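Local atomic coordinates of leucine aminopeptidase 2, chloroplastic (Streptomyces sp. BC16019, PDB entry 5LHJ), a protein that takes part in bottromycin maturation as a manganese-binding aminopeptidase of the M17 family, probably removing unsubstituted N-terminal amino acids from peptides. Residues S234-R239 and L313-P318; K261-D266 and D343-V348; V369-L374 and A459-A464. All blocks are in the same frame, centred on the assembly; numbering follows the deposited sequence.

Contact 1 of 3, residues S234-R239 and L313-P318; sequences SAEPPR and LAENMP
The hydroxyl of S234 is gripped by two groups. OG donates to OE1 of E315 in a very short bond of 2.5 Å. It also accepts from the backbone N of E236 at 2.9 Å, which closes an ST turn. With chi1 at 179°, S234 swings OG beside its own carbonyl carbon and over to the carboxylate. The chain of E315, extended beyond CG, carries OE1 to this hydroxyl. The CG of E236 lies 3.9 Å from OE1 of E315, and its own carboxylate then turns off, its plane 69° from that of E315. CG of M317 also packs 3.8 Å from CB of S234.

Two waters fill in between the backbones here. One joins S234 N and M317 N to E315 O; the other joins E236 O to E315 N. Further along, the chains close up. R239 and L313 form an antiparallel hydrogen-bonded pair, with R239 N to L313 O at 2.9 Å and L313 N to R239 O at 2.8 Å. P238 sits just before this pair, its CB 4.1 Å from CB of A314. The contact is thus where strand 239-245 begins to pair with strand 306-316 of the catalytic domain's central sheet.

The other oxygen of E315, OE2, forms a salt bridge with R324 of a second subunit. The buried carboxylate therefore has a hydroxyl on one oxygen and a guanidinium on the other. This would probably keep it ionised, and it ties the loop before strand 239-245 to the subunit interface.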
ATOM      1  N   SER A 234     -18.378   1.394  21.710  1.00 18.00           N
ATOM      2  CA  SER A 234     -17.677   2.159  22.724  1.00 18.30           C
ATOM      3  C   SER A 234     -18.106   1.813  24.144  1.00 18.91           C
ATOM      4  O   SER A 234     -19.263   1.508  24.387  1.00 18.83           O
ATOM      5  CB  SER A 234     -17.914   3.654  22.490  1.00 18.22           C
ATOM      6  OG  SER A 234     -17.256   4.430  23.477  1.00 18.42           O
ATOM      7  N   ALA A 235     -17.160   1.887  25.075  1.00 19.63           N
ATOM      8  CA  ALA A 235     -17.462   1.857  26.517  1.00 20.68           C
ATOM      9  C   ALA A 235     -18.282   3.078  26.959  1.00 21.44           C
ATOM     10  O   ALA A 235     -18.967   3.017  27.989  1.00 22.28           O
ATOM     11  CB  ALA A 235     -16.176   1.789  27.330  1.00 21.13           C
ATOM     12  N   GLU A 236     -18.202   4.178  26.213  1.00 21.19           N
ATOM     13  CA  GLU A 236     -18.989   5.382  26.532  1.00 21.95           C
ATOM     14  C   GLU A 236     -20.390   5.286  25.920  1.00 21.73           C
ATOM     15  O   GLU A 236     -20.539   4.975  24.731  1.00 22.74           O
ATOM     16  CB  GLU A 236     -18.273   6.644  26.038  1.00 22.44           C
ATOM     17  CG  GLU A 236     -16.953   6.923  26.718  1.00 23.27           C
ATOM     18  CD  GLU A 236     -17.099   7.260  28.188  1.00 24.69           C
ATOM     19  OE1 GLU A 236     -18.158   7.801  28.578  1.00 25.56           O
ATOM     20  OE2 GLU A 236     -16.162   6.985  28.958  1.00 25.85           O
ATOM     21  N   PRO A 237     -21.440   5.533  26.718  1.00 21.31           N
ATOM     22  CA  PRO A 237     -22.780   5.455  26.154  1.00 20.69           C
ATOM     23  C   PRO A 237     -23.105   6.717  25.331  1.00 20.10           C
ATOM     24  O   PRO A 237     -22.591   7.787  25.647  1.00 19.57           O
ATOM     25  CB  PRO A 237     -23.667   5.383  27.401  1.00 21.49           C
ATOM     26  CG  PRO A 237     -22.912   6.162  28.411  1.00 21.61           C
ATOM     27  CD  PRO A 237     -21.472   5.805  28.169  1.00 21.56           C
ATOM     28  N   PRO A 238     -23.975   6.600  24.319  1.00 19.36           N
ATOM     29  CA  PRO A 238     -24.354   7.779  23.540  1.00 19.19           C
ATOM     30  C   PRO A 238     -25.319   8.689  24.306  1.00 19.00           C
ATOM     31  O   PRO A 238     -25.845   8.302  25.363  1.00 18.57           O
ATOM     32  CB  PRO A 238     -25.026   7.179  22.303  1.00 19.35           C
ATOM     33  CG  PRO A 238     -25.605   5.888  22.797  1.00 19.83           C
ATOM     34  CD  PRO A 238     -24.627   5.375  23.818  1.00 19.91           C
ATOM     35  N   ARG A 239     -25.474   9.906  23.797  1.00 18.77           N
ATOM     36  CA  ARG A 239     -26.386  10.914  24.351  1.00 18.63           C
ATOM     37  C   ARG A 239     -27.077  11.595  23.191  1.00 18.28           C
ATOM     38  O   ARG A 239     -26.531  11.668  22.081  1.00 17.99           O
ATOM     39  CB  ARG A 239     -25.617  11.968  25.167  1.00 18.61           C
ATOM     40  CG  ARG A 239     -24.943  11.455  26.434  1.00 19.00           C
ATOM     41  CD  ARG A 239     -25.975  11.165  27.518  1.00 19.74           C
ATOM     42  NE  ARG A 239     -25.415  10.716  28.802  1.00 20.37           N
ATOM     43  CZ  ARG A 239     -25.240   9.450  29.182  1.00 21.16           C
ATOM     44  NH1 ARG A 239     -25.525   8.424  28.370  1.00 21.66           N
ATOM     45  NH2 ARG A 239     -24.784   9.194  30.406  1.00 21.58           N
ATOM     46  N   LEU A 313     -24.719  12.508  20.083  1.00 15.78           N
ATOM     47  CA  LEU A 313     -23.357  12.410  20.606  1.00 16.00           C
ATOM     48  C   LEU A 313     -22.978  10.950  20.823  1.00 15.89           C
ATOM     49  O   LEU A 313     -23.708  10.216  21.477  1.00 15.72           O
ATOM     50  CB  LEU A 313     -23.247  13.176  21.932  1.00 16.29           C
ATOM     51  CG  LEU A 313     -23.890  14.560  22.026  1.00 16.46           C
ATOM     52  CD1 LEU A 313     -23.637  15.161  23.401  1.00 16.85           C
ATOM     53  CD2 LEU A 313     -23.351  15.509  20.976  1.00 16.35           C
ATOM     54  N   ALA A 314     -21.839  10.531  20.282  1.00 16.19           N
ATOM     55  CA  ALA A 314     -21.387   9.137  20.414  1.00 16.59           C
ATOM     56  C   ALA A 314     -19.915   8.993  20.081  1.00 16.88           C
ATOM     57  O   ALA A 314     -19.318   9.893  19.499  1.00 16.54           O
ATOM     58  CB  ALA A 314     -22.214   8.224  19.514  1.00 16.81           C
ATOM     59  N   GLU A 315     -19.333   7.860  20.475  1.00 17.34           N
ATOM     60  CA  GLU A 315     -18.026   7.426  19.974  1.00 17.71           C
ATOM     61  C   GLU A 315     -18.217   6.286  18.969  1.00 17.81           C
ATOM     62  O   GLU A 315     -19.134   5.497  19.116  1.00 17.85           O
ATOM     63  CB  GLU A 315     -17.123   6.917  21.089  1.00 18.34           C
ATOM     64  CG  GLU A 315     -16.645   7.933  22.110  1.00 19.03           C
ATOM     65  CD  GLU A 315     -15.587   7.360  23.048  1.00 19.67           C
ATOM     66  OE1 GLU A 315     -15.489   6.113  23.188  1.00 20.07           O
ATOM     67  OE2 GLU A 315     -14.842   8.153  23.662  1.00 20.42           O
ATOM     68  N   ASN A 316     -17.349   6.214  17.963  1.00 17.27           N
ATOM     69  CA  ASN A 316     -17.313   5.095  17.012  1.00 17.62           C
ATOM     70  C   ASN A 316     -16.024   4.293  17.270  1.00 18.01           C
ATOM     71  O   ASN A 316     -14.934   4.739  16.903  1.00 18.06           O
ATOM     72  CB  ASN A 316     -17.346   5.642  15.578  1.00 17.56           C
ATOM     73  CG  ASN A 316     -17.491   4.547  14.519  1.00 17.91           C
ATOM     74  OD1 ASN A 316     -17.946   3.447  14.802  1.00 18.27           O
ATOM     75  ND2 ASN A 316     -17.121   4.865  13.293  1.00 17.57           N
ATOM     76  N   MET A 317     -16.147   3.135  17.925  1.00 18.35           N
ATOM     77  CA  MET A 317     -14.992   2.346  18.381  1.00 19.31           C
ATOM     78  C   MET A 317     -15.084   0.896  17.906  1.00 18.89           C
ATOM     79  O   MET A 317     -16.184   0.376  17.768  1.00 18.51           O
ATOM     80  CB  MET A 317     -14.936   2.335  19.922  1.00 20.72           C
ATOM     81  CG  MET A 317     -14.667   3.671  20.602  1.00 21.87           C
ATOM     82  SD  MET A 317     -12.937   4.133  20.452  1.00 24.25           S
ATOM     83  CE  MET A 317     -12.228   3.506  21.967  1.00 24.01           C
ATOM     84  N   PRO A 318     -13.931   0.231  17.679  1.00 18.81           N
ATOM     85  CA  PRO A 318     -13.956  -1.217  17.478  1.00 18.87           C
ATOM     86  C   PRO A 318     -14.078  -1.930  18.833  1.00 18.75           C
ATOM     87  O   PRO A 318     -13.579  -1.437  19.855  1.00 19.12           O
ATOM     88  CB  PRO A 318     -12.590  -1.492  16.845  1.00 19.32           C
ATOM     89  CG  PRO A 318     -11.695  -0.508  17.524  1.00 19.43           C
ATOM     90  CD  PRO A 318     -12.548   0.716  17.834  1.00 19.15           C
TER
HETATM   91  O   HOH W   1     -18.889   2.700  19.060  1.00 15.41           O
HETATM   92  O   HOH W   2     -20.877   5.980  22.149  1.00 16.98           O

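Contact 2 of 3, residues K261-D266 and D343-V348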
ATOM      1  N   LYS A 261     -23.609  17.092  14.012  1.00 16.66           N
ATOM      2  CA  LYS A 261     -22.973  15.786  14.244  1.00 16.98           C
ATOM      3  C   LYS A 261     -21.965  15.846  15.393  1.00 16.53           C
ATOM      4  O   LYS A 261     -20.986  16.582  15.311  1.00 16.09           O
ATOM      5  CB  LYS A 261     -22.271  15.283  12.970  1.00 17.58           C
ATOM      6  CG  LYS A 261     -21.475  13.978  13.113  1.00 18.26           C
ATOM      7  CD  LYS A 261     -20.548  13.747  11.913  1.00 19.20           C
ATOM      8  CE  LYS A 261     -19.486  12.721  12.253  1.00 20.31           C
ATOM      9  NZ  LYS A 261     -18.606  12.421  11.113  1.00 21.61           N
ATOM     10  N   GLY A 262     -22.213  15.062  16.447  1.00 16.47           N
ATOM     11  CA  GLY A 262     -21.357  15.052  17.631  1.00 16.75           C
ATOM     12  C   GLY A 262     -20.627  13.751  17.915  1.00 16.85           C
ATOM     13  O   GLY A 262     -20.707  13.231  19.032  1.00 17.33           O
ATOM     14  N   VAL A 263     -19.866  13.246  16.947  1.00 16.81           N
ATOM     15  CA  VAL A 263     -19.063  12.046  17.200  1.00 17.11           C
ATOM     16  C   VAL A 263     -17.780  12.505  17.888  1.00 17.13           C
ATOM     17  O   VAL A 263     -16.907  13.084  17.265  1.00 17.03           O
ATOM     18  CB  VAL A 263     -18.801  11.214  15.921  1.00 17.11           C
ATOM     19  CG1 VAL A 263     -17.940   9.993  16.238  1.00 17.49           C
ATOM     20  CG2 VAL A 263     -20.127  10.771  15.328  1.00 17.41           C
ATOM     21  N   THR A 264     -17.695  12.259  19.191  1.00 17.35           N
ATOM     22  CA  THR A 264     -16.608  12.766  20.011  1.00 17.74           C
ATOM     23  C   THR A 264     -15.274  12.057  19.791  1.00 18.18           C
ATOM     24  O   THR A 264     -14.219  12.646  20.021  1.00 18.22           O
ATOM     25  CB  THR A 264     -16.974  12.753  21.505  1.00 18.30           C
ATOM     26  OG1 THR A 264     -17.246  11.412  21.934  1.00 18.66           O
ATOM     27  CG2 THR A 264     -18.215  13.627  21.736  1.00 18.49           C
ATOM     28  N   PHE A 265     -15.324  10.800  19.361  1.00 18.15           N
ATOM     29  CA  PHE A 265     -14.136  10.111  18.890  1.00 18.29           C
ATOM     30  C   PHE A 265     -14.549   9.125  17.805  1.00 18.33           C
ATOM     31  O   PHE A 265     -15.443   8.313  18.021  1.00 17.68           O
ATOM     32  CB  PHE A 265     -13.407   9.383  20.018  1.00 18.81           C
ATOM     33  CG  PHE A 265     -12.150   8.718  19.554  1.00 18.91           C
ATOM     34  CD1 PHE A 265     -11.036   9.472  19.228  1.00 19.63           C
ATOM     35  CD2 PHE A 265     -12.123   7.358  19.345  1.00 19.81           C
ATOM     36  CE1 PHE A 265      -9.893   8.868  18.734  1.00 20.08           C
ATOM     37  CE2 PHE A 265     -10.979   6.734  18.867  1.00 20.16           C
ATOM     38  CZ  PHE A 265      -9.873   7.486  18.549  1.00 19.98           C
ATOM     39  N   ASP A 266     -13.907   9.229  16.641  1.00 18.64           N
ATOM     40  CA  ASP A 266     -14.175   8.342  15.522  1.00 18.92           C
ATOM     41  C   ASP A 266     -12.895   7.598  15.113  1.00 19.41           C
ATOM     42  O   ASP A 266     -12.014   8.165  14.460  1.00 19.53           O
ATOM     43  CB  ASP A 266     -14.732   9.140  14.348  1.00 19.03           C
ATOM     44  CG  ASP A 266     -14.964   8.291  13.125  1.00 19.65           C
ATOM     45  OD1 ASP A 266     -15.098   7.059  13.262  1.00 19.06           O
ATOM     46  OD2 ASP A 266     -14.986   8.865  12.021  1.00 20.50           O
ATOM     47  N   ASP A 343     -16.845   3.265   8.815  1.00 16.88           N
ATOM     48  CA  ASP A 343     -16.320   4.641   8.831  1.00 17.32           C
ATOM     49  C   ASP A 343     -17.286   5.703   8.261  1.00 17.14           C
ATOM     50  O   ASP A 343     -17.057   6.899   8.471  1.00 17.47           O
ATOM     51  CB  ASP A 343     -14.966   4.717   8.122  1.00 17.97           C
ATOM     52  CG  ASP A 343     -14.200   6.008   8.414  1.00 18.70           C
ATOM     53  OD1 ASP A 343     -14.254   6.531   9.549  1.00 18.09           O
ATOM     54  OD2 ASP A 343     -13.517   6.507   7.489  1.00 19.29           O
ATOM     55  N   ASN A 344     -18.369   5.301   7.585  1.00 16.51           N
ATOM     56  CA  ASN A 344     -19.407   6.257   7.156  1.00 16.59           C
ATOM     57  C   ASN A 344     -20.564   6.260   8.166  1.00 16.66           C
ATOM     58  O   ASN A 344     -21.742   6.110   7.812  1.00 16.53           O
ATOM     59  CB  ASN A 344     -19.901   5.966   5.737  1.00 16.68           C
ATOM     60  CG  ASN A 344     -18.947   6.475   4.660  1.00 16.90           C
ATOM     61  OD1 ASN A 344     -17.905   7.084   4.952  1.00 16.85           O
ATOM     62  ND2 ASN A 344     -19.309   6.242   3.402  1.00 16.63           N
ATOM     63  N   GLU A 345     -20.199   6.466   9.422  1.00 17.12           N
ATOM     64  CA  GLU A 345     -21.152   6.369  10.537  1.00 17.80           C
ATOM     65  C   GLU A 345     -21.946   7.656  10.732  1.00 17.22           C
ATOM     66  O   GLU A 345     -23.072   7.602  11.207  1.00 17.21           O
ATOM     67  CB  GLU A 345     -20.436   5.942  11.832  1.00 18.58           C
ATOM     68  CG  GLU A 345     -19.928   7.055  12.741  1.00 19.49           C
ATOM     69  CD  GLU A 345     -18.805   7.896  12.189  1.00 21.04           C
ATOM     70  OE1 GLU A 345     -18.181   7.524  11.168  1.00 22.26           O
ATOM     71  OE2 GLU A 345     -18.531   8.946  12.797  1.00 23.23           O
ATOM     72  N   GLY A 346     -21.366   8.804  10.371  1.00 16.87           N
ATOM     73  CA  GLY A 346     -22.011  10.095  10.579  1.00 16.70           C
ATOM     74  C   GLY A 346     -23.388  10.204   9.941  1.00 16.18           C
ATOM     75  O   GLY A 346     -24.352  10.662  10.576  1.00 16.33           O
ATOM     76  N   ARG A 347     -23.497   9.778   8.680  1.00 15.79           N
ATOM     77  CA  ARG A 347     -24.772   9.890   7.979  1.00 15.43           C
ATOM     78  C   ARG A 347     -25.848   9.002   8.624  1.00 15.49           C
ATOM     79  O   ARG A 347     -27.021   9.368   8.670  1.00 15.25           O
ATOM     80  CB  ARG A 347     -24.610   9.602   6.479  1.00 15.35           C
ATOM     81  CG  ARG A 347     -24.315   8.153   6.098  1.00 15.45           C
ATOM     82  CD  ARG A 347     -23.781   8.080   4.669  1.00 15.44           C
ATOM     83  NE  ARG A 347     -22.448   8.659   4.597  1.00 15.78           N
ATOM     84  CZ  ARG A 347     -21.686   8.760   3.504  1.00 15.96           C
ATOM     85  NH1 ARG A 347     -22.101   8.336   2.314  1.00 16.16           N
ATOM     86  NH2 ARG A 347     -20.488   9.301   3.619  1.00 16.19           N
ATOM     87  N   VAL A 348     -25.420   7.862   9.151  1.00 15.95           N
ATOM     88  CA  VAL A 348     -26.304   6.897   9.808  1.00 16.27           C
ATOM     89  C   VAL A 348     -26.836   7.466  11.138  1.00 16.54           C
ATOM     90  O   VAL A 348     -28.006   7.300  11.455  1.00 16.65           O
ATOM     91  CB  VAL A 348     -25.571   5.536  10.008  1.00 16.69           C
ATOM     92  CG1 VAL A 348     -26.401   4.554  10.822  1.00 17.05           C
ATOM     93  CG2 VAL A 348     -25.195   4.934   8.663  1.00 16.90           C
TER
HETATM   94  O   HOH W   3     -18.961  10.325   9.343  1.00 24.88           O
HETATM   95  O   HOH W   4     -15.984   9.850   8.857  1.00 29.49           O
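The two-manganese site brings D266 and E345 together from opposite directions. Both carboxylates bind both metals, though this chain's model holds none. OD2 of D266 lies 3.6 Å from OE1 of E345, and the two planes are 49° apart. D343, a ligand of the second manganese, crosses D266 at about a right angle, with its OD1 3.5 Å from OD2 of D266. Three acids this close would repel one another. K273, which makes salt bridges to D266 OD2 and D343 OD1, probably offsets part of this.

The site lies between the corner at T264, which joins strands 255-263 and 265-266, and the first turn of helix 345-358. K261, a ligand of the first manganese, has CG anti to the backbone N (chi1 175°) and stays extended past G346, its CE 4.0 Å from the glycine CA. Its NZ is held mainly by T373 O and by D284, another metal ligand. The salt bridge from K261 NZ to E345 OE2 is long, at 3.9 Å. A water accepts from K261 NZ at 2.8 Å and is weakly linked to E345 OE1 and G346 N. CG2 of V263 packs 3.5 Å from OE2 of E345.

Contact 3 of 3, residues V369-L374 and A459-A464; sequences VDVATL and AHLDIA
D370 and H460 meet at the tightly packed part of this contact. ND1 of H460 donates to OD1 of D370 at 2.5 Å, an N-H...O angle of 161°. The oxygen uses its syn lone pair and lies close to the plane of the imidazole. D370 gets there with chi1 at 80°, its CG between backbone N and carbonyl carbon. The carboxylate and ring planes are 33° apart. W458 NE1 holds the other oxygen, OD2. Replacing H460 with a leucine would probably leave D370 OD1 without its donor in a buried place and free the carboxylate to turn about its remaining bond.

The strands that carry them pair in parallel, the axes of the short segments 4.7 Å apart. Backbone bonds run from D370 N to A459 O through to I463 N to A372 O. V369 and V371 lie beside A459 and L461 on the face away from D370 and H460. CG1 of V371 also touches CD1 of I463 at 3.7 Å.

Past the strands the contact is looser and partly exposed, at L374 and A464. T373 centres an inverse gamma turn, its CB 4.3 Å from CB of A464. The polar tie here is L374 N to D462 OD1, 3.0 Å, the donor coming from above the carboxylate plane. D462 OD2 bonds T375. The leucine then bends back, and CD2 reaches CE1 of H460 at 3.6 Å.

T373 O accepts from K261 NZ, and its OG1 is hydrogen-bonded to D284 OD1; both partners are metal ligands. Neighbouring parallel strands whose C-terminal ends lead into the active site are typical of the alpha/beta catalytic domain of M17 aminopeptidases.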
ATOM      1  N   VAL A 369     -31.297  22.932   9.059  1.00 19.12           N
ATOM      2  CA  VAL A 369     -29.920  23.021   8.562  1.00 18.85           C
ATOM      3  C   VAL A 369     -29.073  22.036   9.358  1.00 18.46           C
ATOM      4  O   VAL A 369     -29.066  22.096  10.576  1.00 18.20           O
ATOM      5  CB  VAL A 369     -29.338  24.440   8.703  1.00 19.15           C
ATOM      6  CG1 VAL A 369     -27.860  24.481   8.274  1.00 19.43           C
ATOM      7  CG2 VAL A 369     -30.157  25.436   7.893  1.00 19.75           C
ATOM      8  N   ASP A 370     -28.380  21.120   8.677  1.00 18.10           N
ATOM      9  CA  ASP A 370     -27.437  20.241   9.368  1.00 18.13           C
ATOM     10  C   ASP A 370     -26.005  20.671   9.092  1.00 17.50           C
ATOM     11  O   ASP A 370     -25.702  21.207   8.021  1.00 17.15           O
ATOM     12  CB  ASP A 370     -27.679  18.764   9.065  1.00 18.53           C
ATOM     13  CG  ASP A 370     -27.111  18.328   7.754  1.00 19.08           C
ATOM     14  OD1 ASP A 370     -25.861  18.149   7.654  1.00 19.84           O
ATOM     15  OD2 ASP A 370     -27.910  18.117   6.826  1.00 20.19           O
ATOM     16  N   VAL A 371     -25.151  20.459  10.093  1.00 16.96           N
ATOM     17  CA  VAL A 371     -23.736  20.795  10.031  1.00 16.61           C
ATOM     18  C   VAL A 371     -22.965  19.581  10.515  1.00 16.32           C
ATOM     19  O   VAL A 371     -23.233  19.063  11.608  1.00 15.80           O
ATOM     20  CB  VAL A 371     -23.388  22.006  10.939  1.00 16.93           C
ATOM     21  CG1 VAL A 371     -21.951  22.453  10.711  1.00 16.97           C
ATOM     22  CG2 VAL A 371     -24.340  23.168  10.693  1.00 17.27           C
ATOM     23  N   ALA A 372     -22.026  19.111   9.701  1.00 16.04           N
ATOM     24  CA  ALA A 372     -21.335  17.866   9.997  1.00 16.30           C
ATOM     25  C   ALA A 372     -19.976  17.794   9.339  1.00 16.78           C
ATOM     26  O   ALA A 372     -19.802  18.233   8.205  1.00 16.77           O
ATOM     27  CB  ALA A 372     -22.200  16.685   9.565  1.00 16.64           C
ATOM     28  N   THR A 373     -19.000  17.260  10.070  1.00 17.29           N
ATOM     29  CA  THR A 373     -17.705  16.870   9.496  1.00 17.71           C
ATOM     30  C   THR A 373     -17.907  15.487   8.874  1.00 18.41           C
ATOM     31  O   THR A 373     -17.604  14.452   9.486  1.00 19.16           O
ATOM     32  CB  THR A 373     -16.613  16.857  10.571  1.00 18.10           C
ATOM     33  OG1 THR A 373     -17.053  16.074  11.690  1.00 17.96           O
ATOM     34  CG2 THR A 373     -16.328  18.284  11.046  1.00 18.28           C
ATOM     35  N   LEU A 374     -18.451  15.461   7.663  1.00 18.35           N
ATOM     36  CA  LEU A 374     -19.062  14.238   7.162  1.00 18.93           C
ATOM     37  C   LEU A 374     -18.159  13.398   6.275  1.00 19.52           C
ATOM     38  O   LEU A 374     -18.027  12.208   6.530  1.00 20.18           O
ATOM     39  CB  LEU A 374     -20.404  14.533   6.472  1.00 18.96           C
ATOM     40  CG  LEU A 374     -21.416  13.382   6.461  1.00 19.01           C
ATOM     41  CD1 LEU A 374     -21.809  12.971   7.877  1.00 19.23           C
ATOM     42  CD2 LEU A 374     -22.636  13.762   5.657  1.00 18.93           C
ATOM     43  N   ALA A 459     -30.882  22.572   4.296  1.00 17.93           N
ATOM     44  CA  ALA A 459     -29.515  22.723   3.822  1.00 17.64           C
ATOM     45  C   ALA A 459     -28.579  21.858   4.659  1.00 17.33           C
ATOM     46  O   ALA A 459     -28.810  21.635   5.851  1.00 16.91           O
ATOM     47  CB  ALA A 459     -29.071  24.186   3.874  1.00 17.64           C
ATOM     48  N   HIS A 460     -27.508  21.397   4.016  1.00 16.84           N
ATOM     49  CA  HIS A 460     -26.500  20.532   4.627  1.00 16.83           C
ATOM     50  C   HIS A 460     -25.127  21.170   4.414  1.00 16.90           C
ATOM     51  O   HIS A 460     -24.759  21.504   3.274  1.00 16.50           O
ATOM     52  CB  HIS A 460     -26.601  19.144   3.987  1.00 17.26           C
ATOM     53  CG  HIS A 460     -25.374  18.290   4.121  1.00 17.66           C
ATOM     54  ND1 HIS A 460     -24.829  17.938   5.338  1.00 17.76           N
ATOM     55  CD2 HIS A 460     -24.609  17.689   3.180  1.00 17.61           C
ATOM     56  CE1 HIS A 460     -23.766  17.181   5.142  1.00 17.89           C
ATOM     57  NE2 HIS A 460     -23.621  16.998   3.839  1.00 18.08           N
ATOM     58  N   LEU A 461     -24.389  21.351   5.512  1.00 16.82           N
ATOM     59  CA  LEU A 461     -23.035  21.906   5.470  1.00 17.18           C
ATOM     60  C   LEU A 461     -22.035  20.814   5.836  1.00 16.76           C
ATOM     61  O   LEU A 461     -22.050  20.330   6.960  1.00 16.38           O
ATOM     62  CB  LEU A 461     -22.896  23.064   6.460  1.00 18.01           C
ATOM     63  CG  LEU A 461     -23.851  24.247   6.363  1.00 19.20           C
ATOM     64  CD1 LEU A 461     -23.403  25.393   7.276  1.00 19.39           C
ATOM     65  CD2 LEU A 461     -23.944  24.743   4.955  1.00 20.17           C
ATOM     66  N   ASP A 462     -21.189  20.419   4.886  1.00 16.45           N
ATOM     67  CA  ASP A 462     -20.163  19.401   5.125  1.00 16.50           C
ATOM     68  C   ASP A 462     -18.850  20.147   5.368  1.00 16.58           C
ATOM     69  O   ASP A 462     -18.297  20.741   4.444  1.00 15.82           O
ATOM     70  CB  ASP A 462     -20.072  18.439   3.941  1.00 17.04           C
ATOM     71  CG  ASP A 462     -19.167  17.219   4.205  1.00 17.53           C
ATOM     72  OD1 ASP A 462     -18.379  17.183   5.189  1.00 17.64           O
ATOM     73  OD2 ASP A 462     -19.246  16.270   3.388  1.00 18.95           O
ATOM     74  N   ILE A 463     -18.386  20.142   6.619  1.00 16.66           N
ATOM     75  CA  ILE A 463     -17.272  21.001   7.038  1.00 17.08           C
ATOM     76  C   ILE A 463     -16.047  20.202   7.506  1.00 17.37           C
ATOM     77  O   ILE A 463     -15.229  20.714   8.262  1.00 16.71           O
ATOM     78  CB  ILE A 463     -17.724  22.005   8.121  1.00 17.03           C
ATOM     79  CG1 ILE A 463     -18.191  21.296   9.403  1.00 16.98           C
ATOM     80  CG2 ILE A 463     -18.838  22.900   7.570  1.00 17.26           C
ATOM     81  CD1 ILE A 463     -18.276  22.200  10.619  1.00 17.14           C
ATOM     82  N   ALA A 464     -15.899  18.971   7.010  1.00 18.12           N
ATOM     83  CA  ALA A 464     -14.833  18.059   7.454  1.00 19.22           C
ATOM     84  C   ALA A 464     -13.427  18.676   7.441  1.00 20.11           C
ATOM     85  O   ALA A 464     -12.720  18.673   8.454  1.00 21.72           O
ATOM     86  CB  ALA A 464     -14.858  16.783   6.608  1.00 19.42           C
TER

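All three contacts lie in the catalytic domain and reach the same mixed sheet. Strand 306-316 of contact 1 is a neighbour of strands 255-263 and 265-266 of contact 2. Strand 255-263 in turn borders strand 367-372 of contact 3. The centres of contacts 1 and 2 are about 10 Å apart, those of contacts 2 and 3 about 12 Å, and those of contacts 1 and 3 about 20 Å. Along the chain, the segments of contacts 1 and 2 alternate, and contact 3 follows both. Contact 2 thus sits between the other two. The metal site lies where strands of the sheet end and helix 345-358 begins, with the subunit interface beside contact 1.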